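Local coordinates for protein myosin-I heavy chain (PDB 5EJR) that is an actin-based motor with ATPase activity that acts in the early steps of phagocytosis and adhesion, here seen as a MyTH4-FERM unit of its tail, at residues K82-T85 with A86-I90; Q91-I94 with S95-I98; K126-E129 with L130-F133; Y275-L278 with A279-Q283. One frame throughout, in Å; residues are numbered along the deposited sequence.

Contacts 1, 2 and 3 lie in the helical MyTH4 part of this tail fragment; contact 4 lies in the ubiquitin-like first lobe of the FERM part. Contacts 1 and 2 follow each other on helix 86-99, their centres about 13 Å apart. Helix 121-137 of contact 3 packs against that helix: Ile90 CD1 lies 3.6 Å from Phe133 CD2, and Ile94 CD1 lies 3.6 Å from Phe133 O. Glu282 of contact 4 ties the two parts together. Glu282 OE1 is 2.9 Å from Ser87 OG of contact 1 and 2.8 Å from Gln91 NE2 of contact 2, both probable hydrogen bonds. Contacts 3 and 4 do not touch; their nearest atoms are about 7 Å apart.

Contact 1: K82-T85 with A86-I90; sequences KGQT and ASLVI
Thr85 meets Leu88 where a loop runs into helix 86-99 of the MyTH4 domain. Thr85 holds the N-cap position, but its side chain makes no capping bond. Instead its methyl CG2 packs across the Leu88 side chain at about a right angle, 3.7 Å from Leu88 CB. The methyl is put there by the first torsion, which turns OG1 away from the backbone N (chi1 -173°) and sets CG2 between N and the carbonyl carbon. Thr85 CG2 also lies 3.4 Å from Ser87 OG. On the loop side, the Gln84 side chain crosses Leu88 at a slant near CD2. A gap beside the Thr85 methyl and the Gln84 side chain would probably open if Leu88 were cut back to alanine, since CG, CD1 and CD2 would go.

The backbone fixes this turn. Val89 N donates to Thr85 O at 2.9 Å, a helical i to i+4 bond at the start of the helix. Outside, Val89 rests on Glu70 and Met73 of helix 58-75, and Ser87 OG is held by Glu282 of the FERM part. One water joins the cap to the first turn: it accepts from Ser87 N at 3.0 Å and hydrogen-bonds Thr85 OG1 at 3.3 Å.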
ATOM      1  N   LYS A  82      20.986  13.406  -9.746  1.00 55.63           N
ATOM      2  CA  LYS A  82      21.583  12.551  -8.712  1.00 55.58           C
ATOM      3  C   LYS A  82      20.580  11.787  -7.801  1.00 59.32           C
ATOM      4  O   LYS A  82      20.696  10.562  -7.661  1.00 58.64           O
ATOM      5  CB  LYS A  82      22.579  13.375  -7.861  1.00 57.87           C
ATOM      6  CG  LYS A  82      23.389  12.583  -6.829  1.00 67.67           C
ATOM      7  CD  LYS A  82      24.540  11.784  -7.441  1.00 74.25           C
ATOM      8  CE  LYS A  82      25.801  11.859  -6.611  1.00 79.22           C
ATOM      9  NZ  LYS A  82      25.678  11.155  -5.306  1.00 79.00           N
ATOM     10  N   GLY A  83      19.637  12.506  -7.198  1.00 55.53           N
ATOM     11  CA  GLY A  83      18.674  11.898  -6.286  1.00 54.86           C
ATOM     12  C   GLY A  83      17.323  11.553  -6.881  1.00 58.36           C
ATOM     13  O   GLY A  83      16.300  11.727  -6.210  1.00 58.88           O
ATOM     14  N   GLN A  84      17.299  11.056  -8.138  1.00 52.57           N
ATOM     15  CA  GLN A  84      16.050  10.699  -8.814  1.00 50.25           C
ATOM     16  C   GLN A  84      16.165   9.415  -9.650  1.00 50.45           C
ATOM     17  O   GLN A  84      17.269   8.987 -10.005  1.00 50.30           O
ATOM     18  CB  GLN A  84      15.543  11.865  -9.691  1.00 52.05           C
ATOM     19  CG  GLN A  84      14.936  13.059  -8.962  1.00 67.80           C
ATOM     20  CD  GLN A  84      13.608  12.742  -8.317  1.00 78.76           C
ATOM     21  OE1 GLN A  84      13.533  12.442  -7.123  1.00 66.54           O
ATOM     22  NE2 GLN A  84      12.531  12.826  -9.089  1.00 71.70           N
ATOM     23  N   THR A  85      15.010   8.814  -9.973  1.00 43.96           N
ATOM     24  CA  THR A  85      14.911   7.604 -10.796  1.00 43.44           C
ATOM     25  C   THR A  85      13.706   7.704 -11.735  1.00 44.86           C
ATOM     26  O   THR A  85      12.837   8.553 -11.516  1.00 43.47           O
ATOM     27  CB  THR A  85      14.901   6.320  -9.925  1.00 53.00           C
ATOM     28  OG1 THR A  85      14.959   5.181 -10.788  1.00 63.06           O
ATOM     29  CG2 THR A  85      13.676   6.209  -9.044  1.00 46.02           C
ATOM     30  N   ALA A  86      13.648   6.833 -12.764  1.00 41.66           N
ATOM     31  CA  ALA A  86      12.546   6.797 -13.731  1.00 40.85           C
ATOM     32  C   ALA A  86      11.160   6.610 -13.070  1.00 41.07           C
ATOM     33  O   ALA A  86      10.203   7.269 -13.487  1.00 38.38           O
ATOM     34  CB  ALA A  86      12.789   5.708 -14.763  1.00 42.02           C
ATOM     35  N   SER A  87      11.054   5.727 -12.034  1.00 37.26           N
ATOM     36  CA  SER A  87       9.770   5.509 -11.351  1.00 36.32           C
ATOM     37  C   SER A  87       9.318   6.771 -10.625  1.00 38.98           C
ATOM     38  O   SER A  87       8.152   7.160 -10.730  1.00 37.85           O
ATOM     39  CB  SER A  87       9.830   4.313 -10.406  1.00 40.36           C
ATOM     40  OG  SER A  87      10.799   4.476  -9.386  1.00 50.03           O
ATOM     41  N   LEU A  88      10.264   7.436  -9.949  1.00 37.13           N
ATOM     42  CA  LEU A  88      10.086   8.701  -9.223  1.00 36.37           C
ATOM     43  C   LEU A  88       9.673   9.817 -10.191  1.00 37.98           C
ATOM     44  O   LEU A  88       8.808  10.626  -9.855  1.00 36.27           O
ATOM     45  CB  LEU A  88      11.398   9.068  -8.513  1.00 37.05           C
ATOM     46  CG  LEU A  88      11.474   8.869  -6.986  1.00 42.51           C
ATOM     47  CD1 LEU A  88      11.039   7.475  -6.559  1.00 42.61           C
ATOM     48  CD2 LEU A  88      12.881   9.151  -6.467  1.00 45.22           C
ATOM     49  N   VAL A  89      10.221   9.799 -11.429  1.00 34.68           N
ATOM     50  CA  VAL A  89       9.907  10.807 -12.456  1.00 34.50           C
ATOM     51  C   VAL A  89       8.466  10.659 -12.943  1.00 35.53           C
ATOM     52  O   VAL A  89       7.723  11.642 -12.930  1.00 34.77           O
ATOM     53  CB  VAL A  89      10.961  10.824 -13.601  1.00 39.26           C
ATOM     54  CG1 VAL A  89      10.461  11.605 -14.816  1.00 39.88           C
ATOM     55  CG2 VAL A  89      12.282  11.401 -13.110  1.00 39.16           C
ATOM     56  N   ILE A  90       8.049   9.438 -13.326  1.00 31.24           N
ATOM     57  CA  ILE A  90       6.676   9.199 -13.778  1.00 29.90           C
ATOM     58  C   ILE A  90       5.663   9.395 -12.618  1.00 32.98           C
ATOM     59  O   ILE A  90       4.567   9.873 -12.875  1.00 34.19           O
ATOM     60  CB  ILE A  90       6.521   7.839 -14.519  1.00 32.19           C
ATOM     61  CG1 ILE A  90       5.154   7.742 -15.245  1.00 32.88           C
ATOM     62  CG2 ILE A  90       6.791   6.640 -13.602  1.00 30.19           C
ATOM     63  CD1 ILE A  90       5.078   6.623 -16.359  1.00 34.35           C
TER
HETATM   64  O   HOH W   1      12.583   3.167 -11.792  1.00 46.81           O

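Contact 2: Q91-I94 with S95-I98; sequences QSII and SRGI
Arg96 folds back along helix 86-99 toward Ser92, one turn earlier. Its chain leaves extended, with CG opposite the backbone N (chi1 -174°), and then bends at chi3 (-62°). The bend brings the guanidinium beside the helix, with one face over Ser92 O. Arg96 NH2 comes 3.6 Å from Ser92 OG, and Arg96 NH1 lies 3.8 Å from Ile93 CA. The hydroxyl and the guanidinium share an outside partner: Glu70 OE1 of helix 58-75 is hydrogen-bonded to Ser92 OG and forms a salt bridge with Arg96 NH1. Asn67 OD1 accepts a further bond from Arg96 NH1. The arginine is therefore gripped from the neighbouring helix, and its charge is probably offset there by Glu70.

Away from this polar pair, Ile94 and Ile98 meet at a slant. Ile94 CG2 touches Ile98 CD1 at 3.7 Å, and Ile98 CG1 lies 3.4 Å from Ile94 O. Regular helical bonds run beneath both pairs. Arg96 N donates to Ser92 O at 2.8 Å, and Ile98 N donates to Ile94 O at the same length.

Helix 86-99 packs within the MyTH4 bundle and also faces the FERM part. Ile93 packs on helix 58-75 and on Leu130 of helix 121-137, Ile94 and Ile98 reach Thr137 of that second helix, and Gln91 NE2 bonds to Pro192 O and to Glu282 on helix 274-283.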
ATOM      1  N   GLN A  91       6.034   9.072 -11.356  1.00 28.79           N
ATOM      2  CA  GLN A  91       5.149   9.315 -10.204  1.00 29.31           C
ATOM      3  C   GLN A  91       4.835  10.826 -10.078  1.00 33.67           C
ATOM      4  O   GLN A  91       3.684  11.186  -9.848  1.00 33.44           O
ATOM      5  CB  GLN A  91       5.773   8.785  -8.915  1.00 30.28           C
ATOM      6  CG  GLN A  91       5.497   7.298  -8.709  1.00 39.14           C
ATOM      7  CD  GLN A  91       6.520   6.670  -7.807  1.00 50.91           C
ATOM      8  OE1 GLN A  91       6.981   7.261  -6.826  1.00 48.67           O
ATOM      9  NE2 GLN A  91       6.927   5.467  -8.138  1.00 38.20           N
ATOM     10  N   SER A  92       5.851  11.693 -10.318  1.00 30.98           N
ATOM     11  CA  SER A  92       5.731  13.161 -10.324  1.00 31.11           C
ATOM     12  C   SER A  92       4.730  13.615 -11.392  1.00 34.70           C
ATOM     13  O   SER A  92       3.818  14.383 -11.079  1.00 31.99           O
ATOM     14  CB  SER A  92       7.093  13.809 -10.558  1.00 35.41           C
ATOM     15  OG  SER A  92       6.988  15.222 -10.572  1.00 44.80           O
ATOM     16  N   ILE A  93       4.857  13.068 -12.639  1.00 32.24           N
ATOM     17  CA  ILE A  93       3.992  13.370 -13.779  1.00 31.66           C
ATOM     18  C   ILE A  93       2.561  13.007 -13.489  1.00 34.46           C
ATOM     19  O   ILE A  93       1.672  13.812 -13.757  1.00 34.75           O
ATOM     20  CB  ILE A  93       4.495  12.703 -15.098  1.00 35.23           C
ATOM     21  CG1 ILE A  93       5.916  13.184 -15.472  1.00 35.97           C
ATOM     22  CG2 ILE A  93       3.510  12.930 -16.271  1.00 35.84           C
ATOM     23  CD1 ILE A  93       6.648  12.304 -16.486  1.00 35.59           C
ATOM     24  N   ILE A  94       2.322  11.793 -12.972  1.00 32.06           N
ATOM     25  CA  ILE A  94       0.955  11.361 -12.702  1.00 32.18           C
ATOM     26  C   ILE A  94       0.387  12.154 -11.519  1.00 34.38           C
ATOM     27  O   ILE A  94      -0.778  12.554 -11.581  1.00 33.45           O
ATOM     28  CB  ILE A  94       0.835   9.815 -12.595  1.00 35.31           C
ATOM     29  CG1 ILE A  94       0.766   9.201 -14.027  1.00 35.93           C
ATOM     30  CG2 ILE A  94      -0.382   9.373 -11.771  1.00 35.79           C
ATOM     31  CD1 ILE A  94       1.478   7.970 -14.149  1.00 43.58           C
ATOM     32  N   SER A  95       1.225  12.469 -10.515  1.00 30.98           N
ATOM     33  CA  SER A  95       0.796  13.279  -9.359  1.00 31.59           C
ATOM     34  C   SER A  95       0.329  14.654  -9.865  1.00 36.72           C
ATOM     35  O   SER A  95      -0.779  15.092  -9.527  1.00 34.84           O
ATOM     36  CB  SER A  95       1.926  13.426  -8.345  1.00 34.30           C
ATOM     37  OG  SER A  95       1.618  14.412  -7.371  1.00 44.51           O
ATOM     38  N   ARG A  96       1.136  15.285 -10.766  1.00 34.52           N
ATOM     39  CA  ARG A  96       0.785  16.574 -11.370  1.00 34.79           C
ATOM     40  C   ARG A  96      -0.566  16.477 -12.084  1.00 40.97           C
ATOM     41  O   ARG A  96      -1.407  17.353 -11.909  1.00 40.72           O
ATOM     42  CB  ARG A  96       1.908  17.058 -12.307  1.00 32.23           C
ATOM     43  CG  ARG A  96       1.712  18.471 -12.884  1.00 33.38           C
ATOM     44  CD  ARG A  96       2.895  18.931 -13.709  1.00 36.16           C
ATOM     45  NE  ARG A  96       4.144  19.020 -12.942  1.00 37.12           N
ATOM     46  CZ  ARG A  96       5.122  18.118 -12.978  1.00 51.33           C
ATOM     47  NH1 ARG A  96       5.005  17.030 -13.736  1.00 27.25           N
ATOM     48  NH2 ARG A  96       6.213  18.284 -12.243  1.00 41.73           N
ATOM     49  N   GLY A  97      -0.788  15.388 -12.827  1.00 37.56           N
ATOM     50  CA  GLY A  97      -2.053  15.161 -13.519  1.00 36.94           C
ATOM     51  C   GLY A  97      -3.243  14.954 -12.607  1.00 38.81           C
ATOM     52  O   GLY A  97      -4.330  15.465 -12.892  1.00 38.06           O
ATOM     53  N   ILE A  98      -3.049  14.183 -11.512  1.00 34.46           N
ATOM     54  CA  ILE A  98      -4.078  13.908 -10.484  1.00 34.38           C
ATOM     55  C   ILE A  98      -4.575  15.228  -9.840  1.00 42.37           C
ATOM     56  O   ILE A  98      -5.778  15.506  -9.877  1.00 42.12           O
ATOM     57  CB  ILE A  98      -3.552  12.895  -9.395  1.00 35.57           C
ATOM     58  CG1 ILE A  98      -3.523  11.443  -9.929  1.00 34.64           C
ATOM     59  CG2 ILE A  98      -4.363  12.978  -8.091  1.00 36.18           C
ATOM     60  CD1 ILE A  98      -2.725  10.456  -9.073  1.00 41.92           C
TER

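Contact 3: K126-E129 with L130-F133; sequences KGFE and LIYF
Phe128 and Ile131 lie side by side on helix 121-137, a buried helix of the MyTH4 bundle. Their side chains point the same way. The apolar touch runs from Phe128 CD1 to Ile131 CD1 at 3.7 Å, with the methyl oblique to the ring. Phe128 CG and Ile131 CG1 both stand opposite their own carbonyl carbons (chi1 -75° and -69°), which sends the two chains along the same side of the helix. Helix 164-178 takes this side: Phe128 meets Leu169 and Ile170, and Ile131 meets Cys173.

The main-chain bonds are those of a regular alpha-helix. Ile131 N donates to Gly127 O at 3.2 Å, and Tyr132 N donates to Phe128 O at 3.0 Å. Leu130 N is bonded to Lys126 O, which also accepts from Trp74 NE1 of helix 58-75.

The charged group is Glu129. Its side chain, extended beyond CG, reaches a salt bridge with Arg201, so the carboxylate of this buried residue has a partner of opposite charge.

Ring-to-ring contacts involve Tyr132 and Phe133. Tyr132 CD2 sits 3.6 Å above one face of the Phe133 ring, displaced toward the rim, while Phe133 CE1 lies in the plane of the Tyr132 ring at its edge. Phe200 of helix 194-205 joins both, stacked on Tyr132 and edge-to-face with Phe133. Glu129 O accepts from Phe133 N at 3.1 Å, and Phe133 CD2 is 3.2 Å from that same oxygen.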
ATOM      1  N   LYS A 126       8.510   4.218 -24.670  1.00 36.78           N
ATOM      2  CA  LYS A 126       8.447   4.777 -23.319  1.00 36.12           C
ATOM      3  C   LYS A 126       7.378   5.873 -23.255  1.00 37.84           C
ATOM      4  O   LYS A 126       6.712   6.037 -22.228  1.00 35.83           O
ATOM      5  CB  LYS A 126       9.822   5.336 -22.902  1.00 38.37           C
ATOM      6  CG  LYS A 126      10.792   4.274 -22.393  1.00 37.56           C
ATOM      7  CD  LYS A 126      12.203   4.838 -22.312  1.00 44.29           C
ATOM      8  CE  LYS A 126      13.212   3.869 -21.760  1.00 58.23           C
ATOM      9  NZ  LYS A 126      14.522   4.538 -21.511  1.00 65.13           N
ATOM     10  N   GLY A 127       7.219   6.597 -24.369  1.00 34.76           N
ATOM     11  CA  GLY A 127       6.199   7.620 -24.531  1.00 33.86           C
ATOM     12  C   GLY A 127       4.843   6.965 -24.500  1.00 35.17           C
ATOM     13  O   GLY A 127       3.939   7.450 -23.813  1.00 34.35           O
ATOM     14  N   PHE A 128       4.704   5.808 -25.182  1.00 30.07           N
ATOM     15  CA  PHE A 128       3.441   5.066 -25.119  1.00 30.19           C
ATOM     16  C   PHE A 128       3.209   4.395 -23.743  1.00 33.42           C
ATOM     17  O   PHE A 128       2.056   4.273 -23.326  1.00 32.07           O
ATOM     18  CB  PHE A 128       3.305   4.060 -26.269  1.00 31.76           C
ATOM     19  CG  PHE A 128       2.993   4.715 -27.596  1.00 32.47           C
ATOM     20  CD1 PHE A 128       1.799   5.396 -27.792  1.00 33.97           C
ATOM     21  CD2 PHE A 128       3.896   4.650 -28.650  1.00 34.28           C
ATOM     22  CE1 PHE A 128       1.522   6.018 -29.015  1.00 35.85           C
ATOM     23  CE2 PHE A 128       3.614   5.266 -29.875  1.00 37.19           C
ATOM     24  CZ  PHE A 128       2.430   5.947 -30.048  1.00 35.14           C
ATOM     25  N   GLU A 129       4.292   3.988 -23.043  1.00 31.26           N
ATOM     26  CA  GLU A 129       4.207   3.394 -21.686  1.00 30.65           C
ATOM     27  C   GLU A 129       3.618   4.438 -20.719  1.00 33.68           C
ATOM     28  O   GLU A 129       2.773   4.109 -19.872  1.00 33.12           O
ATOM     29  CB  GLU A 129       5.597   2.969 -21.189  1.00 32.39           C
ATOM     30  CG  GLU A 129       6.117   1.699 -21.845  1.00 43.46           C
ATOM     31  CD  GLU A 129       7.517   1.291 -21.439  1.00 57.67           C
ATOM     32  OE1 GLU A 129       8.329   2.187 -21.117  1.00 61.59           O
ATOM     33  OE2 GLU A 129       7.812   0.076 -21.474  1.00 48.04           O
ATOM     34  N   LEU A 130       4.030   5.710 -20.898  1.00 29.70           N
ATOM     35  CA  LEU A 130       3.522   6.844 -20.122  1.00 29.22           C
ATOM     36  C   LEU A 130       2.041   7.038 -20.413  1.00 31.91           C
ATOM     37  O   LEU A 130       1.281   7.221 -19.475  1.00 30.81           O
ATOM     38  CB  LEU A 130       4.344   8.124 -20.405  1.00 29.28           C
ATOM     39  CG  LEU A 130       3.809   9.481 -19.871  1.00 34.45           C
ATOM     40  CD1 LEU A 130       3.636   9.472 -18.357  1.00 33.59           C
ATOM     41  CD2 LEU A 130       4.743  10.591 -20.244  1.00 38.27           C
ATOM     42  N   ILE A 131       1.612   6.914 -21.683  1.00 29.56           N
ATOM     43  CA  ILE A 131       0.192   7.054 -22.045  1.00 29.20           C
ATOM     44  C   ILE A 131      -0.632   5.968 -21.338  1.00 33.72           C
ATOM     45  O   ILE A 131      -1.733   6.240 -20.837  1.00 32.67           O
ATOM     46  CB  ILE A 131      -0.009   7.060 -23.581  1.00 32.01           C
ATOM     47  CG1 ILE A 131       0.571   8.365 -24.190  1.00 31.77           C
ATOM     48  CG2 ILE A 131      -1.478   6.886 -23.947  1.00 33.28           C
ATOM     49  CD1 ILE A 131       0.813   8.352 -25.724  1.00 35.12           C
ATOM     50  N   TYR A 132      -0.082   4.741 -21.280  1.00 31.34           N
ATOM     51  CA  TYR A 132      -0.738   3.634 -20.579  1.00 29.45           C
ATOM     52  C   TYR A 132      -0.965   3.988 -19.100  1.00 33.11           C
ATOM     53  O   TYR A 132      -2.075   3.808 -18.592  1.00 32.47           O
ATOM     54  CB  TYR A 132       0.100   2.349 -20.690  1.00 30.39           C
ATOM     55  CG  TYR A 132      -0.334   1.294 -19.696  1.00 32.05           C
ATOM     56  CD1 TYR A 132      -1.474   0.528 -19.919  1.00 34.58           C
ATOM     57  CD2 TYR A 132       0.361   1.102 -18.503  1.00 32.25           C
ATOM     58  CE1 TYR A 132      -1.907  -0.415 -18.988  1.00 35.58           C
ATOM     59  CE2 TYR A 132      -0.070   0.167 -17.558  1.00 33.26           C
ATOM     60  CZ  TYR A 132      -1.196  -0.599 -17.814  1.00 41.62           C
ATOM     61  OH  TYR A 132      -1.619  -1.546 -16.908  1.00 44.71           O
ATOM     62  N   PHE A 133       0.102   4.459 -18.419  1.00 29.78           N
ATOM     63  CA  PHE A 133       0.092   4.816 -16.997  1.00 29.21           C
ATOM     64  C   PHE A 133      -0.763   6.045 -16.710  1.00 31.84           C
ATOM     65  O   PHE A 133      -1.320   6.151 -15.616  1.00 29.89           O
ATOM     66  CB  PHE A 133       1.513   4.940 -16.433  1.00 31.41           C
ATOM     67  CG  PHE A 133       2.236   3.616 -16.277  1.00 32.42           C
ATOM     68  CD1 PHE A 133       1.700   2.598 -15.496  1.00 34.82           C
ATOM     69  CD2 PHE A 133       3.475   3.406 -16.874  1.00 35.50           C
ATOM     70  CE1 PHE A 133       2.372   1.372 -15.353  1.00 36.27           C
ATOM     71  CE2 PHE A 133       4.146   2.180 -16.733  1.00 38.49           C
ATOM     72  CZ  PHE A 133       3.588   1.168 -15.977  1.00 35.92           C
TER

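Contact 4: Y275-L278 with A279-Q283; sequences YDVL and ARWEQ
Val277 and Trp281 form the tight part of this contact, one turn apart on helix 274-283. Val277 CG1 sits 3.4 Å above one face of the indole, displaced toward the rim, and is 3.5 Å from Trp281 NE1. The valine methyl reaches the ring because it stands opposite the backbone N (chi1 -180°). The carbonyl oxygen of Val277 lies over a face of the ring too, 3.5 Å from Trp281 CG, and also accepts from Trp281 N at 3.0 Å. Leu278 adds a second apolar touch, with CD2 3.7 Å from Trp281 CE3 and oblique to the ring. Phe290 stacks on the indole from outside the helix, and Phe292 meets it at about 35°. With a serine at Trp281 the indole is gone, and Val277 CG1 and Leu278 CD2 would probably lose their shared partner, with a gap beside Phe290.

The other side is looser. Arg280 is exposed, and its extended chain passes along Asp276 O. One face of its guanidinium looks on Asp276 CB, 4.0 Å from Arg280 NH1. The two charges do not meet: Asp276 is held instead by a salt bridge to Arg188 and by the backbone N of Lys189 and Met190. One backbone bond is weak here: Glu282 N to Leu278 O, 3.4 Å.

The helix belongs to the ubiquitin-like first lobe of the FERM domain. Its Trp281 side packs on strand 290-296, while Asp276 and Glu282 bind the MyTH4 side.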
ATOM      1  N   TYR A 275      -0.695  -1.409  -5.564  1.00 26.90           N
ATOM      2  CA  TYR A 275       0.283  -0.651  -6.353  1.00 26.35           C
ATOM      3  C   TYR A 275       0.492   0.774  -5.828  1.00 29.81           C
ATOM      4  O   TYR A 275       1.622   1.267  -5.893  1.00 29.20           O
ATOM      5  CB  TYR A 275      -0.054  -0.689  -7.847  1.00 27.64           C
ATOM      6  CG  TYR A 275       0.428  -1.953  -8.543  1.00 28.09           C
ATOM      7  CD1 TYR A 275       1.739  -2.402  -8.391  1.00 30.08           C
ATOM      8  CD2 TYR A 275      -0.407  -2.664  -9.397  1.00 28.31           C
ATOM      9  CE1 TYR A 275       2.193  -3.550  -9.044  1.00 30.07           C
ATOM     10  CE2 TYR A 275       0.037  -3.810 -10.056  1.00 29.63           C
ATOM     11  CZ  TYR A 275       1.340  -4.245  -9.880  1.00 32.44           C
ATOM     12  OH  TYR A 275       1.783  -5.372 -10.518  1.00 31.75           O
ATOM     13  N   ASP A 276      -0.559   1.397  -5.223  1.00 26.23           N
ATOM     14  CA  ASP A 276      -0.407   2.727  -4.604  1.00 26.17           C
ATOM     15  C   ASP A 276       0.515   2.635  -3.387  1.00 29.19           C
ATOM     16  O   ASP A 276       1.316   3.535  -3.157  1.00 28.15           O
ATOM     17  CB  ASP A 276      -1.760   3.345  -4.229  1.00 27.44           C
ATOM     18  CG  ASP A 276      -2.579   3.866  -5.398  1.00 34.33           C
ATOM     19  OD1 ASP A 276      -1.992   4.098  -6.484  1.00 35.16           O
ATOM     20  OD2 ASP A 276      -3.806   4.082  -5.218  1.00 34.99           O
ATOM     21  N   VAL A 277       0.429   1.511  -2.633  1.00 26.35           N
ATOM     22  CA  VAL A 277       1.272   1.246  -1.471  1.00 24.93           C
ATOM     23  C   VAL A 277       2.723   1.070  -1.933  1.00 29.74           C
ATOM     24  O   VAL A 277       3.625   1.623  -1.308  1.00 30.33           O
ATOM     25  CB  VAL A 277       0.800   0.019  -0.625  1.00 26.83           C
ATOM     26  CG1 VAL A 277       1.711  -0.204   0.577  1.00 26.14           C
ATOM     27  CG2 VAL A 277      -0.655   0.136  -0.190  1.00 25.90           C
ATOM     28  N   LEU A 278       2.952   0.298  -3.010  1.00 26.43           N
ATOM     29  CA  LEU A 278       4.313   0.074  -3.497  1.00 27.88           C
ATOM     30  C   LEU A 278       5.006   1.362  -3.932  1.00 30.97           C
ATOM     31  O   LEU A 278       6.206   1.513  -3.685  1.00 28.79           O
ATOM     32  CB  LEU A 278       4.386  -1.003  -4.595  1.00 28.23           C
ATOM     33  CG  LEU A 278       4.076  -2.426  -4.128  1.00 33.21           C
ATOM     34  CD1 LEU A 278       3.771  -3.331  -5.331  1.00 34.05           C
ATOM     35  CD2 LEU A 278       5.226  -3.003  -3.290  1.00 35.28           C
ATOM     36  N   ALA A 279       4.239   2.295  -4.521  1.00 28.06           N
ATOM     37  CA  ALA A 279       4.738   3.604  -4.952  1.00 28.24           C
ATOM     38  C   ALA A 279       5.110   4.430  -3.707  1.00 34.07           C
ATOM     39  O   ALA A 279       6.236   4.932  -3.622  1.00 35.32           O
ATOM     40  CB  ALA A 279       3.686   4.316  -5.779  1.00 28.63           C
ATOM     41  N   ARG A 280       4.219   4.447  -2.686  1.00 30.18           N
ATOM     42  CA  ARG A 280       4.453   5.110  -1.395  1.00 29.25           C
ATOM     43  C   ARG A 280       5.716   4.630  -0.700  1.00 33.51           C
ATOM     44  O   ARG A 280       6.401   5.443  -0.089  1.00 34.52           O
ATOM     45  CB  ARG A 280       3.233   4.976  -0.483  1.00 29.25           C
ATOM     46  CG  ARG A 280       2.176   6.028  -0.800  1.00 36.12           C
ATOM     47  CD  ARG A 280       0.798   5.661  -0.287  1.00 40.20           C
ATOM     48  NE  ARG A 280      -0.222   6.516  -0.898  1.00 48.62           N
ATOM     49  CZ  ARG A 280      -1.509   6.200  -1.020  1.00 61.87           C
ATOM     50  NH1 ARG A 280      -1.960   5.028  -0.579  1.00 48.20           N
ATOM     51  NH2 ARG A 280      -2.354   7.048  -1.586  1.00 46.52           N
ATOM     52  N   TRP A 281       6.062   3.335  -0.834  1.00 30.53           N
ATOM     53  CA  TRP A 281       7.272   2.768  -0.245  1.00 30.28           C
ATOM     54  C   TRP A 281       8.517   3.323  -0.932  1.00 38.37           C
ATOM     55  O   TRP A 281       9.543   3.507  -0.276  1.00 38.11           O
ATOM     56  CB  TRP A 281       7.267   1.249  -0.356  1.00 28.29           C
ATOM     57  CG  TRP A 281       6.344   0.510   0.577  1.00 28.23           C
ATOM     58  CD1 TRP A 281       5.520   1.038   1.531  1.00 30.55           C
ATOM     59  CD2 TRP A 281       6.164  -0.908   0.630  1.00 27.65           C
ATOM     60  NE1 TRP A 281       4.858   0.028   2.193  1.00 29.89           N
ATOM     61  CE2 TRP A 281       5.224  -1.176   1.650  1.00 30.69           C
ATOM     62  CE3 TRP A 281       6.745  -1.988  -0.055  1.00 28.33           C
ATOM     63  CZ2 TRP A 281       4.849  -2.475   1.997  1.00 29.25           C
ATOM     64  CZ3 TRP A 281       6.362  -3.275   0.285  1.00 29.22           C
ATOM     65  CH2 TRP A 281       5.420  -3.507   1.295  1.00 29.03           C
ATOM     66  N   GLU A 282       8.425   3.586  -2.260  1.00 36.85           N
ATOM     67  CA  GLU A 282       9.517   4.163  -3.043  1.00 37.85           C
ATOM     68  C   GLU A 282       9.766   5.607  -2.619  1.00 44.00           C
ATOM     69  O   GLU A 282      10.909   6.054  -2.615  1.00 45.24           O
ATOM     70  CB  GLU A 282       9.177   4.145  -4.536  1.00 39.49           C
ATOM     71  CG  GLU A 282       9.208   2.773  -5.168  1.00 47.75           C
ATOM     72  CD  GLU A 282       9.497   2.829  -6.650  1.00 64.52           C
ATOM     73  OE1 GLU A 282       8.937   3.715  -7.336  1.00 46.75           O
ATOM     74  OE2 GLU A 282      10.313   2.005  -7.119  1.00 64.33           O
ATOM     75  N   GLN A 283       8.683   6.325  -2.276  1.00 42.02           N
ATOM     76  CA  GLN A 283       8.660   7.725  -1.848  1.00 42.90           C
ATOM     77  C   GLN A 283       9.139   7.912  -0.403  1.00 48.95           C
ATOM     78  O   GLN A 283       9.476   9.033  -0.019  1.00 48.54           O
ATOM     79  CB  GLN A 283       7.242   8.301  -2.004  1.00 44.07           C
ATOM     80  CG  GLN A 283       6.690   8.265  -3.424  1.00 61.51           C
ATOM     81  CD  GLN A 283       6.380   9.636  -3.953  1.00 88.85           C
ATOM     82  OE1 GLN A 283       5.385  10.258  -3.566  1.00 88.82           O
ATOM     83  NE2 GLN A 283       7.238  10.151  -4.829  1.00 80.97           N
TER